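Local coordinates for protein (sliding clamp) (Enterobacteria phage RB69, PDB 1B77) that probably forms a three-subunit ring that encircles DNA and tethers the phage replicative polymerase to it through a short peptide of the polymerase, at residues Pro110-Ile115 / Lys195-Gly200; Thr137-Asn142 / Asn150-Val155; Asp203-Lys208 / Ile218-Asp223. One frame throughout, in Å; residues are numbered along the deposited sequence.

Contact 1: Pro110-Ile115 / Lys195-Gly200; sequences PVASVI and KVMLWG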
loop_
_atom_site.group_PDB
_atom_site.type_symbol
_atom_site.label_atom_id
_atom_site.label_comp_id
_atom_site.label_asym_id
_atom_site.label_seq_id
_atom_site.Cartn_x
_atom_site.Cartn_y
_atom_site.Cartn_z
ATOM N N PRO A 110 -29.090 30.341 -0.068
ATOM C CA PRO A 110 -30.472 30.776 0.180
ATOM C C PRO A 110 -31.120 30.101 1.386
ATOM O O PRO A 110 -30.587 29.137 1.931
ATOM C CB PRO A 110 -31.179 30.426 -1.132
ATOM C CG PRO A 110 -30.373 29.263 -1.656
ATOM C CD PRO A 110 -28.970 29.735 -1.405
ATOM N N VAL A 111 -32.272 30.619 1.810
ATOM C CA VAL A 111 -32.982 30.034 2.943
ATOM C C VAL A 111 -33.410 28.623 2.544
ATOM O O VAL A 111 -33.983 28.413 1.474
ATOM C CB VAL A 111 -34.217 30.877 3.325
ATOM C CG1 VAL A 111 -35.087 31.116 2.096
ATOM C CG2 VAL A 111 -35.013 30.170 4.423
ATOM N N ALA A 112 -33.128 27.658 3.410
ATOM C CA ALA A 112 -33.434 26.260 3.131
ATOM C C ALA A 112 -34.911 25.919 2.968
ATOM O O ALA A 112 -35.777 26.484 3.634
ATOM C CB ALA A 112 -32.810 25.373 4.209
ATOM N N SER A 113 -35.182 24.980 2.070
ATOM C CA SER A 113 -36.536 24.530 1.814
ATOM C C SER A 113 -36.840 23.460 2.851
ATOM O O SER A 113 -37.972 23.339 3.317
ATOM C CB SER A 113 -36.647 23.944 0.403
ATOM O OG SER A 113 -36.214 24.874 -0.575
ATOM N N VAL A 114 -35.818 22.678 3.203
ATOM C CA VAL A 114 -35.951 21.622 4.209
ATOM C C VAL A 114 -34.605 21.412 4.887
ATOM O O VAL A 114 -33.556 21.513 4.244
ATOM C CB VAL A 114 -36.331 20.259 3.602
ATOM C CG1 VAL A 114 -37.211 19.495 4.576
ATOM C CG2 VAL A 114 -36.989 20.434 2.262
ATOM N N ILE A 115 -34.632 21.093 6.175
ATOM C CA ILE A 115 -33.402 20.857 6.915
ATOM C C ILE A 115 -33.383 19.464 7.518
ATOM O O ILE A 115 -34.374 19.014 8.082
ATOM C CB ILE A 115 -33.228 21.866 8.073
ATOM C CG1 ILE A 115 -33.121 23.293 7.524
ATOM C CG2 ILE A 115 -31.994 21.509 8.887
ATOM C CD1 ILE A 115 -33.024 24.369 8.607
ATOM N N LYS A 195 -25.259 19.268 9.376
ATOM C CA LYS A 195 -26.619 19.770 9.302
ATOM C C LYS A 195 -26.809 19.846 7.786
ATOM O O LYS A 195 -25.994 20.451 7.094
ATOM C CB LYS A 195 -26.716 21.171 9.917
ATOM C CG LYS A 195 -28.065 21.839 9.695
ATOM C CD LYS A 195 -28.286 23.016 10.648
ATOM C CE LYS A 195 -27.261 24.118 10.440
ATOM N NZ LYS A 195 -27.486 25.262 11.376
ATOM N N VAL A 196 -27.859 19.225 7.268
ATOM C CA VAL A 196 -28.100 19.225 5.828
ATOM C C VAL A 196 -29.247 20.134 5.421
ATOM O O VAL A 196 -30.395 19.889 5.772
ATOM C CB VAL A 196 -28.415 17.806 5.336
ATOM C CG1 VAL A 196 -28.601 17.803 3.819
ATOM C CG2 VAL A 196 -27.303 16.863 5.757
ATOM N N MET A 197 -28.931 21.176 4.668
ATOM C CA MET A 197 -29.944 22.118 4.214
ATOM C C MET A 197 -30.176 21.994 2.709
ATOM O O MET A 197 -29.272 22.232 1.904
ATOM C CB MET A 197 -29.514 23.529 4.582
ATOM C CG MET A 197 -29.274 23.676 6.070
ATOM S SD MET A 197 -28.517 25.225 6.480
ATOM C CE MET A 197 -26.775 24.825 6.222
ATOM N N LEU A 198 -31.398 21.622 2.345
ATOM C CA LEU A 198 -31.770 21.430 0.950
ATOM C C LEU A 198 -32.612 22.588 0.415
ATOM O O LEU A 198 -33.529 23.071 1.085
ATOM C CB LEU A 198 -32.526 20.113 0.820
ATOM C CG LEU A 198 -31.776 18.933 1.446
ATOM C CD1 LEU A 198 -32.695 17.736 1.570
ATOM C CD2 LEU A 198 -30.558 18.603 0.605
ATOM N N TRP A 199 -32.300 23.026 -0.800
ATOM C CA TRP A 199 -33.010 24.144 -1.405
ATOM C C TRP A 199 -33.412 23.931 -2.848
ATOM O O TRP A 199 -32.617 23.479 -3.671
ATOM C CB TRP A 199 -32.155 25.400 -1.340
ATOM C CG TRP A 199 -32.714 26.534 -2.138
ATOM C CD1 TRP A 199 -33.806 27.289 -1.832
ATOM C CD2 TRP A 199 -32.190 27.061 -3.362
ATOM N NE1 TRP A 199 -33.990 28.261 -2.783
ATOM C CE2 TRP A 199 -33.007 28.148 -3.731
ATOM C CE3 TRP A 199 -31.097 26.730 -4.175
ATOM C CZ2 TRP A 199 -32.778 28.902 -4.884
ATOM C CZ3 TRP A 199 -30.866 27.485 -5.327
ATOM C CH2 TRP A 199 -31.703 28.558 -5.664
ATOM N N GLY A 200 -34.650 24.305 -3.145
ATOM C CA GLY A 200 -35.169 24.172 -4.491
ATOM C C GLY A 200 -36.053 25.353 -4.838
ATOM O O GLY A 200 -36.934 25.724 -4.067
#

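Contact 2: Thr137-Asn142 / Asn150-Val155; sequences TIAITN and NGYNKV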
loop_
_atom_site.group_PDB
_atom_site.type_symbol
_atom_site.label_atom_id
_atom_site.label_comp_id
_atom_site.label_asym_id
_atom_site.label_seq_id
_atom_site.Cartn_x
_atom_site.Cartn_y
_atom_site.Cartn_z
ATOM N N THR A 137 -24.816 7.906 -7.600
ATOM C CA THR A 137 -25.780 8.967 -7.365
ATOM C C THR A 137 -26.705 8.628 -6.209
ATOM O O THR A 137 -27.127 7.482 -6.053
ATOM C CB THR A 137 -26.656 9.204 -8.605
ATOM O OG1 THR A 137 -27.512 8.074 -8.795
ATOM C CG2 THR A 137 -25.803 9.375 -9.855
ATOM N N ILE A 138 -27.014 9.629 -5.395
ATOM C CA ILE A 138 -27.919 9.433 -4.273
ATOM C C ILE A 138 -29.086 10.396 -4.425
ATOM O O ILE A 138 -28.985 11.401 -5.128
ATOM C CB ILE A 138 -27.241 9.713 -2.911
ATOM C CG1 ILE A 138 -26.819 11.178 -2.830
ATOM C CG2 ILE A 138 -26.040 8.806 -2.730
ATOM C CD1 ILE A 138 -26.350 11.604 -1.459
ATOM N N ALA A 139 -30.194 10.076 -3.770
ATOM C CA ALA A 139 -31.378 10.917 -3.801
ATOM C C ALA A 139 -31.908 11.094 -2.382
ATOM O O ALA A 139 -32.142 10.116 -1.671
ATOM C CB ALA A 139 -32.450 10.289 -4.684
ATOM N N ILE A 140 -32.076 12.342 -1.966
ATOM C CA ILE A 140 -32.597 12.636 -0.635
ATOM C C ILE A 140 -34.077 12.942 -0.832
ATOM O O ILE A 140 -34.441 13.902 -1.517
ATOM C CB ILE A 140 -31.853 13.835 -0.008
ATOM C CG1 ILE A 140 -30.344 13.555 -0.034
ATOM C CG2 ILE A 140 -32.307 14.046 1.429
ATOM C CD1 ILE A 140 -29.475 14.738 0.335
ATOM N N THR A 141 -34.932 12.113 -0.246
ATOM C CA THR A 141 -36.365 12.282 -0.424
ATOM C C THR A 141 -37.203 12.092 0.839
ATOM O O THR A 141 -36.728 11.563 1.850
ATOM C CB THR A 141 -36.868 11.301 -1.499
ATOM O OG1 THR A 141 -38.214 11.627 -1.862
ATOM C CG2 THR A 141 -36.823 9.878 -0.975
ATOM N N ASN A 142 -38.457 12.532 0.770
ATOM C CA ASN A 142 -39.376 12.393 1.895
ATOM C C ASN A 142 -40.118 11.078 1.740
ATOM O O ASN A 142 -40.714 10.809 0.697
ATOM C CB ASN A 142 -40.374 13.562 1.943
ATOM C CG ASN A 142 -41.245 13.650 0.700
ATOM O OD1 ASN A 142 -40.745 13.784 -0.420
ATOM N ND2 ASN A 142 -42.559 13.583 0.893
ATOM N N ASN A 150 -31.425 7.523 -0.722
ATOM C CA ASN A 150 -31.378 6.292 -1.503
ATOM C C ASN A 150 -30.178 6.367 -2.438
ATOM O O ASN A 150 -29.912 7.416 -3.032
ATOM C CB ASN A 150 -32.657 6.114 -2.326
ATOM C CG ASN A 150 -33.871 5.850 -1.472
ATOM O OD1 ASN A 150 -33.886 4.926 -0.658
ATOM N ND2 ASN A 150 -34.904 6.659 -1.654
ATOM N N GLY A 151 -29.450 5.259 -2.562
ATOM C CA GLY A 151 -28.285 5.230 -3.429
ATOM C C GLY A 151 -28.548 4.390 -4.661
ATOM O O GLY A 151 -29.086 3.289 -4.559
ATOM N N TYR A 152 -28.163 4.904 -5.827
ATOM C CA TYR A 152 -28.384 4.190 -7.079
ATOM C C TYR A 152 -27.145 4.114 -7.961
ATOM O O TYR A 152 -26.136 4.772 -7.712
ATOM C CB TYR A 152 -29.473 4.872 -7.911
ATOM C CG TYR A 152 -30.762 5.197 -7.199
ATOM C CD1 TYR A 152 -30.868 6.319 -6.374
ATOM C CD2 TYR A 152 -31.889 4.410 -7.389
ATOM C CE1 TYR A 152 -32.078 6.647 -5.764
ATOM C CE2 TYR A 152 -33.100 4.726 -6.787
ATOM C CZ TYR A 152 -33.190 5.842 -5.977
ATOM O OH TYR A 152 -34.397 6.146 -5.396
ATOM N N ASN A 153 -27.246 3.296 -9.004
ATOM C CA ASN A 153 -26.177 3.162 -9.982
ATOM C C ASN A 153 -26.787 3.712 -11.264
ATOM O O ASN A 153 -27.368 2.969 -12.056
ATOM C CB ASN A 153 -25.781 1.702 -10.194
ATOM C CG ASN A 153 -24.560 1.564 -11.090
ATOM O OD1 ASN A 153 -24.465 2.218 -12.128
ATOM N ND2 ASN A 153 -23.621 0.714 -10.692
ATOM N N LYS A 154 -26.675 5.026 -11.431
ATOM C CA LYS A 154 -27.205 5.750 -12.583
ATOM C C LYS A 154 -26.904 5.078 -13.929
ATOM O O LYS A 154 -27.733 5.091 -14.843
ATOM C CB LYS A 154 -26.631 7.168 -12.583
ATOM C CG LYS A 154 -27.136 8.074 -13.693
ATOM C CD LYS A 154 -28.570 8.493 -13.472
ATOM C CE LYS A 154 -28.970 9.560 -14.465
ATOM N NZ LYS A 154 -30.357 10.041 -14.212
ATOM N N VAL A 155 -25.721 4.487 -14.043
ATOM C CA VAL A 155 -25.316 3.833 -15.278
ATOM C C VAL A 155 -26.280 2.730 -15.728
ATOM O O VAL A 155 -26.775 2.747 -16.859
ATOM C CB VAL A 155 -23.903 3.238 -15.144
ATOM C CG1 VAL A 155 -23.464 2.643 -16.474
ATOM C CG2 VAL A 155 -22.926 4.320 -14.696
#

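Contact 3: Asp203-Lys208 / Ile218-Asp223; sequences DKVAAK and IAMEAD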
loop_
_atom_site.group_PDB
_atom_site.type_symbol
_atom_site.label_atom_id
_atom_site.label_comp_id
_atom_site.label_asym_id
_atom_site.label_seq_id
_atom_site.Cartn_x
_atom_site.Cartn_y
_atom_site.Cartn_z
ATOM N N ASP A 203 -36.085 25.443 -11.396
ATOM C CA ASP A 203 -35.040 24.617 -11.985
ATOM C C ASP A 203 -33.729 24.702 -11.198
ATOM O O ASP A 203 -32.726 24.097 -11.579
ATOM C CB ASP A 203 -34.794 25.084 -13.415
ATOM C CG ASP A 203 -34.213 26.487 -13.465
ATOM O OD1 ASP A 203 -34.612 27.322 -12.620
ATOM O OD2 ASP A 203 -33.367 26.757 -14.346
ATOM N N LYS A 204 -33.727 25.456 -10.105
ATOM C CA LYS A 204 -32.517 25.597 -9.307
ATOM C C LYS A 204 -32.574 24.781 -8.030
ATOM O O LYS A 204 -33.482 24.939 -7.216
ATOM C CB LYS A 204 -32.271 27.069 -8.989
ATOM C CG LYS A 204 -32.135 27.902 -10.239
ATOM C CD LYS A 204 -31.612 29.279 -9.939
ATOM C CE LYS A 204 -31.258 30.004 -11.222
ATOM N NZ LYS A 204 -30.647 31.328 -10.929
ATOM N N VAL A 205 -31.594 23.899 -7.871
ATOM C CA VAL A 205 -31.510 23.045 -6.698
ATOM C C VAL A 205 -30.078 22.986 -6.194
ATOM O O VAL A 205 -29.136 22.934 -6.976
ATOM C CB VAL A 205 -31.993 21.616 -7.012
ATOM C CG1 VAL A 205 -33.496 21.619 -7.211
ATOM C CG2 VAL A 205 -31.308 21.097 -8.263
ATOM N N ALA A 206 -29.923 23.008 -4.877
ATOM C CA ALA A 206 -28.604 22.945 -4.267
ATOM C C ALA A 206 -28.730 22.416 -2.854
ATOM O O ALA A 206 -29.819 22.405 -2.277
ATOM C CB ALA A 206 -27.952 24.326 -4.260
ATOM N N ALA A 207 -27.608 21.974 -2.302
ATOM C CA ALA A 207 -27.577 21.432 -0.954
ATOM C C ALA A 207 -26.397 22.007 -0.195
ATOM O O ALA A 207 -25.358 22.321 -0.779
ATOM C CB ALA A 207 -27.461 19.910 -1.007
ATOM N N LYS A 208 -26.558 22.143 1.112
ATOM C CA LYS A 208 -25.494 22.649 1.951
ATOM C C LYS A 208 -25.290 21.699 3.119
ATOM O O LYS A 208 -26.248 21.306 3.787
ATOM C CB LYS A 208 -25.829 24.049 2.469
ATOM C CG LYS A 208 -24.780 24.592 3.421
ATOM C CD LYS A 208 -25.001 26.054 3.746
ATOM C CE LYS A 208 -24.006 26.524 4.792
ATOM N NZ LYS A 208 -24.194 27.966 5.123
ATOM N N ILE A 218 -23.218 21.940 -2.564
ATOM C CA ILE A 218 -23.160 21.075 -3.721
ATOM C C ILE A 218 -24.373 21.252 -4.619
ATOM O O ILE A 218 -25.516 21.214 -4.160
ATOM C CB ILE A 218 -23.066 19.600 -3.286
ATOM C CG1 ILE A 218 -21.814 19.402 -2.421
ATOM C CG2 ILE A 218 -23.023 18.701 -4.503
ATOM C CD1 ILE A 218 -21.797 18.111 -1.638
ATOM N N ALA A 219 -24.106 21.450 -5.905
ATOM C CA ALA A 219 -25.166 21.614 -6.890
ATOM C C ALA A 219 -25.863 20.275 -7.062
ATOM O O ALA A 219 -25.229 19.226 -6.974
ATOM C CB ALA A 219 -24.576 22.074 -8.220
ATOM N N MET A 220 -27.169 20.304 -7.289
ATOM C CA MET A 220 -27.914 19.069 -7.476
ATOM C C MET A 220 -28.261 18.850 -8.945
ATOM O O MET A 220 -28.217 19.777 -9.749
ATOM C CB MET A 220 -29.174 19.074 -6.607
ATOM C CG MET A 220 -28.860 19.090 -5.112
ATOM S SD MET A 220 -30.338 19.097 -4.080
ATOM C CE MET A 220 -29.712 18.373 -2.629
ATOM N N GLU A 221 -28.599 17.611 -9.282
ATOM C CA GLU A 221 -28.911 17.232 -10.656
ATOM C C GLU A 221 -30.214 17.763 -11.242
ATOM O O GLU A 221 -31.141 18.123 -10.517
ATOM C CB GLU A 221 -28.878 15.712 -10.784
ATOM C CG GLU A 221 -27.558 15.122 -10.325
ATOM C CD GLU A 221 -26.383 15.808 -10.973
ATOM O OE1 GLU A 221 -26.326 15.822 -12.220
ATOM O OE2 GLU A 221 -25.519 16.342 -10.240
ATOM N N ALA A 222 -30.264 17.794 -12.573
ATOM C CA ALA A 222 -31.430 18.276 -13.303
ATOM C C ALA A 222 -32.642 17.371 -13.111
ATOM O O ALA A 222 -33.781 17.825 -13.210
ATOM C CB ALA A 222 -31.097 18.403 -14.789
ATOM N N ASP A 223 -32.404 16.095 -12.831
ATOM C CA ASP A 223 -33.510 15.170 -12.629
ATOM C C ASP A 223 -34.108 15.273 -11.230
ATOM O O ASP A 223 -34.942 14.457 -10.832
ATOM C CB ASP A 223 -33.070 13.733 -12.925
ATOM C CG ASP A 223 -31.713 13.401 -12.340
ATOM O OD1 ASP A 223 -30.745 14.161 -12.589
ATOM O OD2 ASP A 223 -31.613 12.372 -11.643
#

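Contact 1: Pro110-Ile115 / Lys195-Gly200
Pro-110 sets its ring carbon CG over one face of the Trp-199 indole, a CH-pi contact in which CG lies 3.5 Å from the centroid of the five-membered ring and only 18° off the ring normal. The two side chains cross at about a right angle. A chi1 of 170° sends the indole out with CG anti to the Trp-199 backbone N, and chi2 of 73° turns its face to Pro-110, while Lys-204 touches the same side chain from the next strand. Proline suits the place, since its rigid, compact ring can lay CG on the indole face.

Ser-113 follows, its OG turned back beside its own backbone N, where it accepts the Gly-200 N-H at 3.1 Å in a fairly straight bond. Here the strands form a classic beta bulge. Two donors grip Leu-198 O: Ser-113 N at 2.7 Å, in the carbonyl plane, and Val-114 N at 3.1 Å. Leu-198 N returns a bond to Val-114 O at 2.9 Å. Beyond it, Ile-115 and Met-197 lie side by side and point the same way, Ile-115 CG1 and Met-197 CG being 4.1 Å apart.

Val-114 and Leu-198 share the buried face. Strand 114-118 is the outermost of its sheet, and Pro-110 of the loop before it rests on the indole; where the bulge disturbs regular pairing, the serine hydroxyl stands in for a backbone acceptor.

Contact 2: Thr137-Asn142 / Asn150-Val155
Tyr-152 and Thr-137 face each other as an antiparallel hydrogen-bonded pair, their side chains crossing at about a right angle. The phenol ring runs back along the hairpin with its edge toward the partner strand: Thr-137 O lies near the ring plane, and Tyr-152 CE1 meets the Ala-139 methyl CB at 3.8 Å. Alanine suits this spot, being small enough to lie beside the ring.

The Thr-137 methyl CG2 packs instead against Lys-154 CB at 3.6 Å; the lysine chain then bends away (chi2 72°), and its NZ bonds to Ser-158 O. Farther along, the side chains of Thr-141 and Asn-150 meet at a slant, Thr-141 CG2 3.8 Å from Asn-150 ND2, while Thr-141 OG1 is engaged by Phe-178 O and Asn-150 OD1 by Ser-166 OG. Ile-138 projects to the opposite face, across from Gly-151, toward Ile-149 and Ile-182.

Strands 137-143 and 146-152 are neighbours in the domain's second antiparallel sheet. Their ladder is firm toward the turn and weakens at its open end, where Thr-137 N to Tyr-152 O is a weak 3.4 Å bond. Thr-137 OG1 is buried without a hydrogen-bond partner in the model, consistent with a threonine that contributes mainly its methyl and its backbone here.

Contact 3: Asp203-Lys208 / Ile218-Asp223
Met-220 CB presses on Val-205 CG2 at 3.4 Å, tighter than usual for two carbons, and the two side chains cross at about a right angle. From there the methionine lies along strand 204-210. Its CG, placed beside the backbone N (chi1 -64°), comes within 4.0 Å of Ala-206 CA. With chi2 fully extended at 180°, the sulfur SD of Met-220 rides 3.8 Å from Ala-206 O. The terminal methyl CE ends by Ala-207; its exact spacing from the CB there is doubtful in the model. Leu-198, Phe-180 and Ile-182 also touch this side chain, so it lies between the two sheets of the domain. A long, unbranched thioether suits such a path, and with the Ala-206 methyl on the other face it can run close to the backbone there.

Ala-207 and Ile-218 form a regular antiparallel hydrogen-bonded pair: Ala-207 N reaches Ile-218 O at 2.9 Å and Ile-218 N reaches Ala-207 O at 2.8 Å. Ala-206 and Ala-219 turn their methyls to the other face. At Met-220 the ladder loosens: Met-220 N donates a hydrogen bond to Val-205 O over a longer 3.3 Å, from 50° above the carbonyl plane.

Glu-221 already shares a backbone bond with Val-181, a residue of the opposing sheet. Backbone pairing thus passes from strand 204-210 to the second sheet between one residue and the next, while the Met-220 side chain lies among apolar neighbours between the sheets.

Along the chain, contact 1 opens first: strand 114-118, at the edge of its sheet, meets its partner when strand 194-201 arrives, closing a loop with 79 residues between the segments. Within that loop falls contact 2, the short hairpin of strands 137-143 and 146-152 in the second sheet. Contact 3 comes after both, another hairpin, and crosses neither. Contacts 1 and 3 share a sheet, strands 194-201 and 204-210 being joined by backbone hydrogen bonds of Met-197 with Lys-208 and of Trp-199 with Ala-206. Between the sheets, Leu-198 CD1 packs on Ile-140 CG2 at 3.7 Å, tying contact 1 to contact 2, while residues 218-223 carry the chain over to the second sheet.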